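Local coordinates for acidocalcisomal pyrophosphatase (Trypanosoma brucei brucei, PDB 5CUY), which probably hydrolyses inorganic pyrophosphate to phosphate, using magnesium ions as cofactor, at residues 277-282 with 290-295; 294-299 with 326-331; 298-303 with 332-337; 319-324 with 375-380. The protein carries 1 engineered substitution. One frame throughout, in Å; residues are numbered along the deposited sequence.

Contact 1. Residues 277-282 with 290-295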
loop_
_atom_site.group_PDB
_atom_site.type_symbol
_atom_site.label_atom_id
_atom_site.label_comp_id
_atom_site.label_asym_id
_atom_site.label_seq_id
_atom_site.Cartn_x
_atom_site.Cartn_y
_atom_site.Cartn_z
ATOM N N TRP D 277 -30.077 -16.623 -2.398
ATOM C CA TRP D 277 -30.672 -17.827 -2.980
ATOM C C TRP D 277 -31.103 -17.565 -4.401
ATOM O O TRP D 277 -31.914 -16.665 -4.674
ATOM C CB TRP D 277 -31.902 -18.241 -2.208
ATOM C CG TRP D 277 -32.539 -19.485 -2.700
ATOM C CD1 TRP D 277 -33.813 -19.627 -3.224
ATOM C CD2 TRP D 277 -32.000 -20.806 -2.614
ATOM N NE1 TRP D 277 -34.095 -20.965 -3.452
ATOM C CE2 TRP D 277 -32.999 -21.706 -3.086
ATOM C CE3 TRP D 277 -30.774 -21.323 -2.179
ATOM C CZ2 TRP D 277 -32.797 -23.090 -3.122
ATOM C CZ3 TRP D 277 -30.577 -22.687 -2.216
ATOM C CH2 TRP D 277 -31.585 -23.562 -2.683
ATOM N N GLU D 278 -30.556 -18.359 -5.308
ATOM C CA GLU D 278 -30.887 -18.248 -6.710
ATOM C C GLU D 278 -31.804 -19.423 -6.994
ATOM O O GLU D 278 -31.390 -20.567 -6.980
ATOM C CB GLU D 278 -29.591 -18.274 -7.488
ATOM C CG GLU D 278 -28.864 -16.953 -7.315
ATOM C CD GLU D 278 -29.218 -15.964 -8.420
ATOM O OE1 GLU D 278 -28.458 -15.903 -9.402
ATOM O OE2 GLU D 278 -30.253 -15.268 -8.348
ATOM N N SER D 279 -33.064 -19.128 -7.256
ATOM C CA SER D 279 -34.051 -20.178 -7.430
ATOM C C SER D 279 -34.340 -20.798 -8.779
ATOM O O SER D 279 -34.525 -20.107 -9.772
ATOM C CB SER D 279 -35.383 -19.717 -6.842
ATOM O OG SER D 279 -36.403 -20.644 -7.188
ATOM N N THR D 280 -34.432 -22.119 -8.798
ATOM C CA THR D 280 -34.746 -22.790 -10.041
ATOM C C THR D 280 -36.220 -22.561 -10.321
ATOM O O THR D 280 -36.812 -23.261 -11.103
ATOM C CB THR D 280 -34.508 -24.303 -9.970
ATOM O OG1 THR D 280 -35.134 -24.815 -8.798
ATOM C CG2 THR D 280 -33.042 -24.624 -9.910
ATOM N N GLU D 281 -36.827 -21.578 -9.691
ATOM C CA GLU D 281 -38.235 -21.355 -9.955
ATOM C C GLU D 281 -38.483 -19.910 -10.389
ATOM O O GLU D 281 -39.606 -19.513 -10.723
ATOM C CB GLU D 281 -39.067 -21.723 -8.715
ATOM C CG GLU D 281 -39.870 -23.036 -8.842
ATOM C CD GLU D 281 -39.008 -24.325 -8.834
ATOM O OE1 GLU D 281 -39.004 -25.052 -9.863
ATOM O OE2 GLU D 281 -38.353 -24.616 -7.796
ATOM N N VAL D 282 -37.411 -19.137 -10.395
ATOM C CA VAL D 282 -37.457 -17.749 -10.806
ATOM C C VAL D 282 -36.631 -17.608 -12.074
ATOM O O VAL D 282 -35.488 -18.071 -12.127
ATOM C CB VAL D 282 -36.851 -16.841 -9.754
ATOM C CG1 VAL D 282 -36.753 -15.416 -10.310
ATOM C CG2 VAL D 282 -37.678 -16.913 -8.476
ATOM N N GLY D 290 -32.772 -20.198 -12.151
ATOM C CA GLY D 290 -31.737 -20.152 -11.131
ATOM C C GLY D 290 -31.192 -21.544 -10.824
ATOM O O GLY D 290 -31.729 -22.533 -11.293
ATOM N N ASP D 291 -30.152 -21.646 -10.016
ATOM C CA ASP D 291 -29.596 -22.958 -9.744
ATOM C C ASP D 291 -29.778 -23.547 -8.320
ATOM O O ASP D 291 -29.068 -24.506 -7.948
ATOM C CB ASP D 291 -28.118 -22.924 -10.120
ATOM C CG ASP D 291 -27.374 -21.829 -9.419
ATOM O OD1 ASP D 291 -27.984 -21.149 -8.576
ATOM O OD2 ASP D 291 -26.173 -21.643 -9.693
ATOM N N ASN D 292 -30.735 -23.016 -7.546
ATOM C CA ASN D 292 -30.986 -23.472 -6.162
ATOM C C ASN D 292 -29.700 -23.504 -5.354
ATOM O O ASN D 292 -29.258 -24.565 -4.883
ATOM C CB ASN D 292 -31.648 -24.860 -6.129
ATOM C CG ASN D 292 -33.165 -24.782 -6.235
ATOM O OD1 ASN D 292 -33.767 -23.725 -6.006
ATOM N ND2 ASN D 292 -33.793 -25.898 -6.572
ATOM N N ASP D 293 -29.136 -22.317 -5.151
ATOM C CA ASP D 293 -27.860 -22.191 -4.454
ATOM C C ASP D 293 -27.519 -20.720 -4.147
ATOM O O ASP D 293 -28.015 -19.803 -4.799
ATOM C CB ASP D 293 -26.803 -22.785 -5.378
ATOM C CG ASP D 293 -25.781 -23.575 -4.657
ATOM O OD1 ASP D 293 -26.169 -24.469 -3.866
ATOM O OD2 ASP D 293 -24.580 -23.311 -4.898
ATOM N N PRO D 294 -26.689 -20.480 -3.121
ATOM C CA PRO D 294 -26.287 -19.120 -2.756
ATOM C C PRO D 294 -25.422 -18.647 -3.913
ATOM O O PRO D 294 -24.823 -19.471 -4.625
ATOM C CB PRO D 294 -25.481 -19.336 -1.479
ATOM C CG PRO D 294 -26.100 -20.531 -0.876
ATOM C CD PRO D 294 -26.260 -21.429 -2.084
ATOM N N VAL D 295 -25.347 -17.340 -4.123
ATOM C CA VAL D 295 -24.584 -16.858 -5.246
ATOM C C VAL D 295 -23.133 -16.988 -4.926
ATOM O O VAL D 295 -22.708 -16.761 -3.791
ATOM C CB VAL D 295 -24.911 -15.388 -5.596
ATOM C CG1 VAL D 295 -26.295 -15.039 -5.119
ATOM C CG2 VAL D 295 -23.866 -14.452 -5.023
#
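Asn292 lies against the indole of Trp277 and reaches past it to Thr280. Its backbone starts the contact, with CA 3.4 Å above the plane of the Trp277 ring toward the rim; the amide nitrogen of Asp293 follows over the same face. From there CB of Asn292 rests 3.7 Å from both CZ2 and CH2 of Trp277. A chi1 of -86° turns CG away from the carbonyl carbon and past CZ2, and the carboxamide is nearly parallel to the indole, the planes only 19° apart. At the tip, OD1 of Asn292 approaches CZ2 of Trp277 to 3.1 Å and accepts a straight hydrogen bond from Thr280 N, 3.3 Å long, whose donor stands above the amide plane. ND2 lies 2.8 Å from Thr280 OG1, at an angle too poor for a bond. Along the backbone, Glu278 N donates to Asp293 O at 3.0 Å, while Asn292 N and Asp293 N make weak bonds to Glu278 O, as in a G1 beta bulge. Phe152 of a second subunit packs on Trp277 and Asn292. Residues 291-296 match the Asp-x-Asp-Pro-x-Asp signature of soluble pyrophosphatases, and the contact contains its first half, including the magnesium ligand Asp291.

Contact 2. Residues 294-299 with 326-331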
loop_
_atom_site.group_PDB
_atom_site.type_symbol
_atom_site.label_atom_id
_atom_site.label_comp_id
_atom_site.label_asym_id
_atom_site.label_seq_id
_atom_site.Cartn_x
_atom_site.Cartn_y
_atom_site.Cartn_z
ATOM N N PRO D 294 -26.689 -20.480 -3.121
ATOM C CA PRO D 294 -26.287 -19.120 -2.756
ATOM C C PRO D 294 -25.422 -18.647 -3.913
ATOM O O PRO D 294 -24.823 -19.471 -4.625
ATOM C CB PRO D 294 -25.481 -19.336 -1.479
ATOM C CG PRO D 294 -26.100 -20.531 -0.876
ATOM C CD PRO D 294 -26.260 -21.429 -2.084
ATOM N N VAL D 295 -25.347 -17.340 -4.123
ATOM C CA VAL D 295 -24.584 -16.858 -5.246
ATOM C C VAL D 295 -23.133 -16.988 -4.926
ATOM O O VAL D 295 -22.708 -16.761 -3.791
ATOM C CB VAL D 295 -24.911 -15.388 -5.596
ATOM C CG1 VAL D 295 -26.295 -15.039 -5.119
ATOM C CG2 VAL D 295 -23.866 -14.452 -5.023
ATOM N N ASP D 296 -22.364 -17.343 -5.934
ATOM C CA ASP D 296 -20.972 -17.534 -5.722
ATOM C C ASP D 296 -20.113 -16.289 -5.849
ATOM O O ASP D 296 -20.534 -15.275 -6.366
ATOM C CB ASP D 296 -20.496 -18.632 -6.675
ATOM C CG ASP D 296 -21.061 -20.019 -6.301
ATOM O OD1 ASP D 296 -20.744 -20.530 -5.187
ATOM O OD2 ASP D 296 -21.822 -20.597 -7.104
ATOM N N ALA D 297 -18.907 -16.325 -5.322
ATOM C CA ALA D 297 -18.057 -15.183 -5.533
ATOM C C ALA D 297 -16.614 -15.645 -5.604
ATOM O O ALA D 297 -16.265 -16.750 -5.196
ATOM C CB ALA D 297 -18.241 -14.136 -4.481
ATOM N N VAL D 298 -15.798 -14.782 -6.174
ATOM C CA VAL D 298 -14.397 -15.018 -6.350
ATOM C C VAL D 298 -13.745 -13.784 -5.757
ATOM O O VAL D 298 -13.968 -12.721 -6.247
ATOM C CB VAL D 298 -14.107 -15.106 -7.851
ATOM C CG1 VAL D 298 -12.687 -15.560 -8.106
ATOM C CG2 VAL D 298 -15.050 -16.072 -8.467
ATOM N N GLU D 299 -13.001 -13.871 -4.677
ATOM C CA GLU D 299 -12.403 -12.632 -4.235
ATOM C C GLU D 299 -10.937 -12.697 -4.649
ATOM O O GLU D 299 -10.214 -13.621 -4.342
ATOM C CB GLU D 299 -12.679 -12.356 -2.729
ATOM C CG GLU D 299 -11.630 -12.569 -1.679
ATOM C CD GLU D 299 -10.311 -11.803 -1.849
ATOM O OE1 GLU D 299 -10.245 -10.578 -2.112
ATOM O OE2 GLU D 299 -9.297 -12.491 -1.675
ATOM N N GLU D 326 -29.581 -23.036 -16.430
ATOM C CA GLU D 326 -29.391 -22.380 -15.140
ATOM C C GLU D 326 -28.333 -21.294 -15.141
ATOM O O GLU D 326 -27.164 -21.532 -15.487
ATOM C CB GLU D 326 -29.094 -23.417 -14.034
ATOM C CG GLU D 326 -30.178 -24.523 -13.940
ATOM C CD GLU D 326 -30.069 -25.490 -12.749
ATOM O OE1 GLU D 326 -28.955 -25.990 -12.414
ATOM O OE2 GLU D 326 -31.135 -25.772 -12.168
ATOM N N MET D 327 -28.756 -20.087 -14.769
ATOM C CA MET D 327 -27.853 -18.952 -14.666
ATOM C C MET D 327 -26.952 -19.160 -13.444
ATOM O O MET D 327 -27.438 -19.270 -12.322
ATOM C CB MET D 327 -28.667 -17.682 -14.500
ATOM C CG MET D 327 -27.884 -16.526 -13.958
ATOM S SD MET D 327 -26.643 -16.001 -15.098
ATOM C CE MET D 327 -27.625 -15.393 -16.431
ATOM N N ASP D 328 -25.645 -19.237 -13.650
ATOM C CA ASP D 328 -24.718 -19.432 -12.543
ATOM C C ASP D 328 -23.757 -18.231 -12.416
ATOM O O ASP D 328 -22.732 -18.153 -13.082
ATOM C CB ASP D 328 -23.971 -20.752 -12.756
ATOM C CG ASP D 328 -22.941 -21.041 -11.668
ATOM O OD1 ASP D 328 -23.138 -20.677 -10.471
ATOM O OD2 ASP D 328 -21.922 -21.673 -12.023
ATOM N N TRP D 329 -24.097 -17.291 -11.549
ATOM C CA TRP D 329 -23.297 -16.091 -11.356
ATOM C C TRP D 329 -21.989 -16.273 -10.654
ATOM O O TRP D 329 -21.878 -17.054 -9.719
ATOM C CB TRP D 329 -24.056 -15.092 -10.529
ATOM C CG TRP D 329 -25.279 -14.706 -11.118
ATOM C CD1 TRP D 329 -26.515 -14.942 -10.622
ATOM C CD2 TRP D 329 -25.446 -13.860 -12.263
ATOM N NE1 TRP D 329 -27.456 -14.274 -11.362
ATOM C CE2 TRP D 329 -26.836 -13.599 -12.382
ATOM C CE3 TRP D 329 -24.565 -13.292 -13.192
ATOM C CZ2 TRP D 329 -27.374 -12.780 -13.400
ATOM C CZ3 TRP D 329 -25.092 -12.475 -14.211
ATOM C CH2 TRP D 329 -26.489 -12.225 -14.305
ATOM N N LYS D 330 -21.005 -15.519 -11.088
ATOM C CA LYS D 330 -19.708 -15.506 -10.451
ATOM C C LYS D 330 -19.486 -14.028 -10.095
ATOM O O LYS D 330 -19.250 -13.159 -10.973
ATOM C CB LYS D 330 -18.624 -15.989 -11.400
ATOM C CG LYS D 330 -18.859 -17.372 -11.951
ATOM C CD LYS D 330 -18.982 -18.378 -10.836
ATOM C CE LYS D 330 -20.071 -19.365 -11.191
ATOM N NZ LYS D 330 -19.646 -20.767 -10.918
ATOM N N VAL D 331 -19.621 -13.710 -8.818
ATOM C CA VAL D 331 -19.391 -12.344 -8.429
ATOM C C VAL D 331 -17.884 -12.080 -8.194
ATOM O O VAL D 331 -17.192 -12.856 -7.516
ATOM C CB VAL D 331 -20.211 -12.022 -7.188
ATOM C CG1 VAL D 331 -19.800 -10.708 -6.648
ATOM C CG2 VAL D 331 -21.690 -11.975 -7.561
#
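Val331 joins strands 296-299 and 326-335 through both of its backbone groups. Its N-H donates to Asp296 O at 3.0 Å, and its carbonyl takes the N-H of Val298, with Val331 O and Val298 N 2.7 Å apart. Both bonds straddle Ala297, the pattern of parallel strands. Ala297 turns its own polar groups to the other edge, where its backbone bonds to Gly271 of strand 269-272. The methyl of Ala297 packs on Val331 instead, Ala297 CB to Val331 CB 4.0 Å. CG2 of Val295 extends this apolar side.

Asp296, Asp328 and Lys330 carry the polar chemistry. OD2 of Asp296 comes within 3.6 Å of OD1 of Asp328, the two carboxylate planes almost perpendicular at 86°. Two like charges this close have a ready explanation, since both residues ligate a magnesium ion together with Asp291. A second positive charge comes from Lys330, whose NZ forms a salt bridge of 2.7 Å to Asp328 OD2, approaching from above the carboxylate plane, and also bonds to Tyr270 OH. The same NZ stays 4.4 Å from OD2 of Asp296, too far for a salt bridge, yet near enough that it may temper the negative field there. Asp328 is thus held by lysine at one oxygen while the other faces the aspartate cluster. Acidic residues brought together round magnesium from a loop and two neighbouring strands are characteristic of the active site in family I soluble pyrophosphatases.

Contact 3. Residues 298-303 with 332-337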
loop_
_atom_site.group_PDB
_atom_site.type_symbol
_atom_site.label_atom_id
_atom_site.label_comp_id
_atom_site.label_asym_id
_atom_site.label_seq_id
_atom_site.Cartn_x
_atom_site.Cartn_y
_atom_site.Cartn_z
ATOM N N VAL D 298 -15.798 -14.782 -6.174
ATOM C CA VAL D 298 -14.397 -15.018 -6.350
ATOM C C VAL D 298 -13.745 -13.784 -5.757
ATOM O O VAL D 298 -13.968 -12.721 -6.247
ATOM C CB VAL D 298 -14.107 -15.106 -7.851
ATOM C CG1 VAL D 298 -12.687 -15.560 -8.106
ATOM C CG2 VAL D 298 -15.050 -16.072 -8.467
ATOM N N GLU D 299 -13.001 -13.871 -4.677
ATOM C CA GLU D 299 -12.403 -12.632 -4.235
ATOM C C GLU D 299 -10.937 -12.697 -4.649
ATOM O O GLU D 299 -10.214 -13.621 -4.342
ATOM C CB GLU D 299 -12.679 -12.356 -2.729
ATOM C CG GLU D 299 -11.630 -12.569 -1.679
ATOM C CD GLU D 299 -10.311 -11.803 -1.849
ATOM O OE1 GLU D 299 -10.245 -10.578 -2.112
ATOM O OE2 GLU D 299 -9.297 -12.491 -1.675
ATOM N N ILE D 300 -10.550 -11.671 -5.391
ATOM C CA ILE D 300 -9.250 -11.538 -6.026
ATOM C C ILE D 300 -8.082 -10.940 -5.279
ATOM O O ILE D 300 -7.049 -10.678 -5.894
ATOM C CB ILE D 300 -9.436 -10.743 -7.319
ATOM C CG1 ILE D 300 -9.784 -9.280 -6.979
ATOM C CG2 ILE D 300 -10.561 -11.387 -8.137
ATOM C CD1 ILE D 300 -10.037 -8.374 -8.210
ATOM N N GLY D 301 -8.226 -10.725 -3.980
ATOM C CA GLY D 301 -7.142 -10.141 -3.205
ATOM C C GLY D 301 -5.937 -11.041 -3.167
ATOM O O GLY D 301 -6.020 -12.185 -3.626
ATOM N N MET D 302 -4.839 -10.566 -2.589
ATOM C CA MET D 302 -3.634 -11.367 -2.574
ATOM C C MET D 302 -3.529 -12.470 -1.521
ATOM O O MET D 302 -2.726 -13.401 -1.683
ATOM C CB MET D 302 -2.410 -10.463 -2.467
ATOM C CG MET D 302 -2.269 -9.841 -1.122
ATOM S SD MET D 302 -1.049 -8.501 -0.974
ATOM C CE MET D 302 0.116 -9.296 0.226
ATOM N N THR D 303 -4.345 -12.385 -0.471
ATOM C CA THR D 303 -4.295 -13.342 0.632
ATOM C C THR D 303 -5.229 -14.532 0.566
ATOM O O THR D 303 -6.442 -14.395 0.330
ATOM C CB THR D 303 -4.587 -12.703 1.980
ATOM O OG1 THR D 303 -4.038 -11.387 2.035
ATOM C CG2 THR D 303 -3.942 -13.540 3.071
ATOM N N VAL D 332 -17.370 -11.011 -8.789
ATOM C CA VAL D 332 -15.985 -10.643 -8.604
ATOM C C VAL D 332 -15.976 -9.642 -7.491
ATOM O O VAL D 332 -16.597 -8.575 -7.609
ATOM C CB VAL D 332 -15.402 -9.942 -9.838
ATOM C CG1 VAL D 332 -13.940 -9.526 -9.592
ATOM C CG2 VAL D 332 -15.498 -10.841 -11.017
ATOM N N CYS D 333 -15.268 -9.947 -6.422
ATOM C CA CYS D 333 -15.191 -9.030 -5.288
ATOM C C CYS D 333 -13.767 -9.057 -4.744
ATOM O O CYS D 333 -12.919 -9.803 -5.237
ATOM C CB CYS D 333 -16.114 -9.494 -4.182
ATOM S SG CYS D 333 -15.548 -11.106 -3.458
ATOM N N ILE D 334 -13.519 -8.254 -3.718
ATOM C CA ILE D 334 -12.221 -8.187 -3.088
ATOM C C ILE D 334 -12.318 -7.785 -1.613
ATOM O O ILE D 334 -13.080 -6.879 -1.237
ATOM C CB ILE D 334 -11.287 -7.181 -3.818
ATOM C CG1 ILE D 334 -9.907 -7.172 -3.155
ATOM C CG2 ILE D 334 -11.892 -5.780 -3.795
ATOM C CD1 ILE D 334 -8.989 -6.361 -3.852
ATOM N N SER D 335 -11.508 -8.475 -0.813
ATOM C CA SER D 335 -11.376 -8.323 0.625
ATOM C C SER D 335 -11.021 -6.889 0.980
ATOM O O SER D 335 -10.140 -6.316 0.392
ATOM C CB SER D 335 -10.276 -9.258 1.090
ATOM O OG SER D 335 -9.790 -8.924 2.362
ATOM N N HIS D 336 -11.722 -6.304 1.940
ATOM C CA HIS D 336 -11.437 -4.943 2.337
ATOM C C HIS D 336 -10.028 -4.832 2.954
ATOM O O HIS D 336 -9.440 -3.769 2.964
ATOM C CB HIS D 336 -12.530 -4.452 3.317
ATOM C CG HIS D 336 -13.747 -3.894 2.645
ATOM N ND1 HIS D 336 -13.758 -2.658 2.038
ATOM C CD2 HIS D 336 -14.978 -4.419 2.437
ATOM C CE1 HIS D 336 -14.940 -2.451 1.479
ATOM N NE2 HIS D 336 -15.698 -3.503 1.706
ATOM N N SER D 337 -9.483 -5.923 3.461
ATOM C CA SER D 337 -8.132 -5.906 4.030
ATOM C C SER D 337 -6.958 -5.841 3.021
ATOM O O SER D 337 -5.812 -5.610 3.406
ATOM C CB SER D 337 -7.925 -7.143 4.889
ATOM O OG SER D 337 -8.551 -6.966 6.148
#
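Glu299 and Cys333 sit side by side in the continuing parallel ladder, CB of Glu299 only 3.2 Å from SG of Cys333, and main-chain bonds hold the ladder together. Cys333 N donates to Val298 O at 3.1 Å and Ile300 N to Cys333 O at 3.0 Å; a CA-H...O contact from Glu299 CA, 3.0 Å from Cys333 O, adds to the second acceptor. Side-chain to main-chain bonding then takes over from the ladder. The chain of Glu299 bends at chi2 (57°), which brings OE1 to 2.8 Å from both Ser335 N and Gly301 N. These donors reach the oxygen from opposite faces of the carboxylate plane, each roughly 40° out of it. Apolar contacts make up the rest: CG2 of Ile300 touches Val332 CG1 at 4.1 Å, and the CG1 branch of Ile300 meets CB of Ile334 at about a right angle between the side chains. Helix 357-367 covers Ile300 through Cys357 and Ile361. Beyond the strand, Ser337 N bonds to Ser335 OG in an ST turn. The buried carboxylate therefore does the work of a backbone acceptor, binding one donor on each segment just where the strand pairing ends; two N-H groups on one oxygen would probably stabilise its negative charge.

Contact 4. Residues 319-324 with 375-380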
loop_
_atom_site.group_PDB
_atom_site.type_symbol
_atom_site.label_atom_id
_atom_site.label_comp_id
_atom_site.label_asym_id
_atom_site.label_seq_id
_atom_site.Cartn_x
_atom_site.Cartn_y
_atom_site.Cartn_z
ATOM N N LEU D 319 -19.658 -12.088 -13.398
ATOM C CA LEU D 319 -19.574 -12.790 -14.659
ATOM C C LEU D 319 -20.737 -13.822 -14.664
ATOM O O LEU D 319 -20.963 -14.513 -13.687
ATOM C CB LEU D 319 -18.217 -13.470 -14.752
ATOM C CG LEU D 319 -18.055 -14.448 -15.911
ATOM C CD1 LEU D 319 -18.056 -13.607 -17.187
ATOM C CD2 LEU D 319 -16.738 -15.262 -15.784
ATOM N N GLY D 320 -21.484 -13.909 -15.749
ATOM C CA GLY D 320 -22.585 -14.849 -15.784
ATOM C C GLY D 320 -22.418 -16.020 -16.728
ATOM O O GLY D 320 -22.179 -15.868 -17.920
ATOM N N MET D 321 -22.584 -17.208 -16.200
ATOM C CA MET D 321 -22.414 -18.396 -16.988
ATOM C C MET D 321 -23.737 -19.206 -16.992
ATOM O O MET D 321 -24.297 -19.519 -15.949
ATOM C CB MET D 321 -21.235 -19.152 -16.367
ATOM C CG MET D 321 -20.849 -20.435 -17.020
ATOM S SD MET D 321 -19.226 -20.964 -16.410
ATOM C CE MET D 321 -19.666 -22.112 -15.028
ATOM N N ILE D 322 -24.258 -19.525 -18.165
ATOM C CA ILE D 322 -25.499 -20.290 -18.231
ATOM C C ILE D 322 -25.190 -21.726 -18.580
ATOM O O ILE D 322 -24.551 -21.986 -19.590
ATOM C CB ILE D 322 -26.465 -19.769 -19.326
ATOM C CG1 ILE D 322 -26.770 -18.277 -19.117
ATOM C CG2 ILE D 322 -27.719 -20.639 -19.319
ATOM C CD1 ILE D 322 -27.793 -17.723 -20.037
ATOM N N ASP D 323 -25.651 -22.664 -17.765
ATOM C CA ASP D 323 -25.395 -24.072 -18.043
ATOM C C ASP D 323 -26.659 -24.903 -17.837
ATOM O O ASP D 323 -27.182 -24.991 -16.736
ATOM C CB ASP D 323 -24.262 -24.609 -17.150
ATOM C CG ASP D 323 -23.860 -26.030 -17.513
ATOM O OD1 ASP D 323 -24.774 -26.885 -17.617
ATOM O OD2 ASP D 323 -22.643 -26.293 -17.701
ATOM N N GLU D 324 -27.143 -25.506 -18.915
ATOM C CA GLU D 324 -28.340 -26.329 -18.873
ATOM C C GLU D 324 -29.526 -25.613 -18.256
ATOM O O GLU D 324 -30.120 -26.076 -17.293
ATOM C CB GLU D 324 -28.035 -27.610 -18.115
ATOM C CG GLU D 324 -26.972 -28.437 -18.799
ATOM C CD GLU D 324 -26.724 -29.737 -18.078
ATOM O OE1 GLU D 324 -26.283 -29.682 -16.895
ATOM O OE2 GLU D 324 -26.977 -30.812 -18.690
ATOM N N GLU D 375 -17.611 -29.412 -22.547
ATOM C CA GLU D 375 -17.368 -28.343 -23.523
ATOM C C GLU D 375 -17.012 -27.001 -22.918
ATOM O O GLU D 375 -16.930 -26.865 -21.712
ATOM C CB GLU D 375 -18.579 -28.120 -24.389
ATOM C CG GLU D 375 -18.777 -29.172 -25.387
ATOM C CD GLU D 375 -20.172 -29.668 -25.314
ATOM O OE1 GLU D 375 -20.390 -30.498 -24.397
ATOM O OE2 GLU D 375 -21.032 -29.211 -26.133
ATOM N N ALA D 376 -16.776 -26.015 -23.774
ATOM C CA ALA D 376 -16.480 -24.668 -23.294
ATOM C C ALA D 376 -17.788 -24.181 -22.663
ATOM O O ALA D 376 -18.872 -24.629 -23.048
ATOM C CB ALA D 376 -16.100 -23.779 -24.459
ATOM N N SER D 377 -17.703 -23.287 -21.690
ATOM C CA SER D 377 -18.905 -22.759 -21.060
ATOM C C SER D 377 -19.577 -21.664 -21.917
ATOM O O SER D 377 -18.912 -20.971 -22.704
ATOM C CB SER D 377 -18.560 -22.177 -19.692
ATOM O OG SER D 377 -18.303 -23.190 -18.731
ATOM N N HIS D 378 -20.894 -21.526 -21.769
ATOM C CA HIS D 378 -21.660 -20.477 -22.467
ATOM C C HIS D 378 -21.916 -19.362 -21.438
ATOM O O HIS D 378 -22.418 -19.611 -20.345
ATOM C CB HIS D 378 -23.016 -21.004 -22.975
ATOM C CG HIS D 378 -22.909 -22.140 -23.952
ATOM N ND1 HIS D 378 -22.156 -22.069 -25.108
ATOM C CD2 HIS D 378 -23.425 -23.396 -23.921
ATOM C CE1 HIS D 378 -22.204 -23.232 -25.739
ATOM N NE2 HIS D 378 -22.966 -24.054 -25.039
ATOM N N PHE D 379 -21.558 -18.137 -21.770
ATOM C CA PHE D 379 -21.776 -17.034 -20.850
ATOM C C PHE D 379 -22.940 -16.166 -21.287
ATOM O O PHE D 379 -23.481 -16.319 -22.362
ATOM C CB PHE D 379 -20.539 -16.170 -20.804
ATOM C CG PHE D 379 -19.320 -16.889 -20.356
ATOM C CD1 PHE D 379 -19.094 -17.130 -19.017
ATOM C CD2 PHE D 379 -18.347 -17.297 -21.285
ATOM C CE1 PHE D 379 -17.898 -17.767 -18.610
ATOM C CE2 PHE D 379 -17.156 -17.929 -20.882
ATOM C CZ PHE D 379 -16.938 -18.158 -19.561
ATOM N N ALA D 380 -23.314 -15.229 -20.439
ATOM C CA ALA D 380 -24.377 -14.280 -20.764
ATOM C C ALA D 380 -23.589 -13.081 -21.239
ATOM O O ALA D 380 -22.425 -12.940 -20.865
ATOM C CB ALA D 380 -25.160 -13.902 -19.513
HETATM O O HOH W 1 -21.222 -12.152 -18.454
HETATM O O HOH W 2 -21.983 -23.507 -19.765
#
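Met321 and Phe379 form the non-hydrogen-bonded pair of a short antiparallel junction, where the end of strand 310-323 receives the start of strand 378-387 in the mixed sheet. Two direct backbone bonds bracket the pair: Ala380 N to Gly320 O at 2.8 Å and Ile322 N to His378 O at 2.9 Å. In each of these two flanking pairs a water replaces the second direct bond. One molecule accepts from Gly320 N and donates to Ala380 O; another accepts from His378 N and donates to Ile322 O.

The Phe379 ring lies against residues 319-321. Its CD1 lies 3.5 Å from Gly320 O, which meets the ring at its edge and in plane, while Leu319 CD2 approaches CE1 at 4.0 Å. With CG anti to the backbone N (chi1 -180°), Met321 runs out beside this ring, and its SD stands 5.1 Å from the Phe379 centroid in an oblique Met-aromatic contact. The same sulfur is 3.3 Å from OG of Ser377, whose hydroxyl is bonded to Phe365 O and to Lys369 NZ. Leu32 of a fourth subunit also packs on Phe379. Sulfur and aromatic surface thus lie on one side of a junction whose outermost backbone groups are hydrated, so its pairing rests on two direct bonds and side-chain packing rather than on a continuous ladder.

Going along the chain, contact 1 comes first and closes a local loop after strand 269-272, with strand 288-289 inside it. Contact 2 opens on the residues where contact 1 ends, sharing Pro294 and Val295, and leads from the loop into strand 296-299. Contacts 2 and 3 pair this strand with 326-335 in succession; because the strands are parallel, their closures overlap rather than nest. Contact 4 starts within both spans and ends beyond them, at 375-380, so it crosses each. Strand 310-323 lies next to 326-335, where backbone groups of Met321 and Leu319 meet Asp328 and Lys330, linking contact 4 to contact 2. Asp291 and Asp328 bring contacts 1 and 2 together at the magnesium.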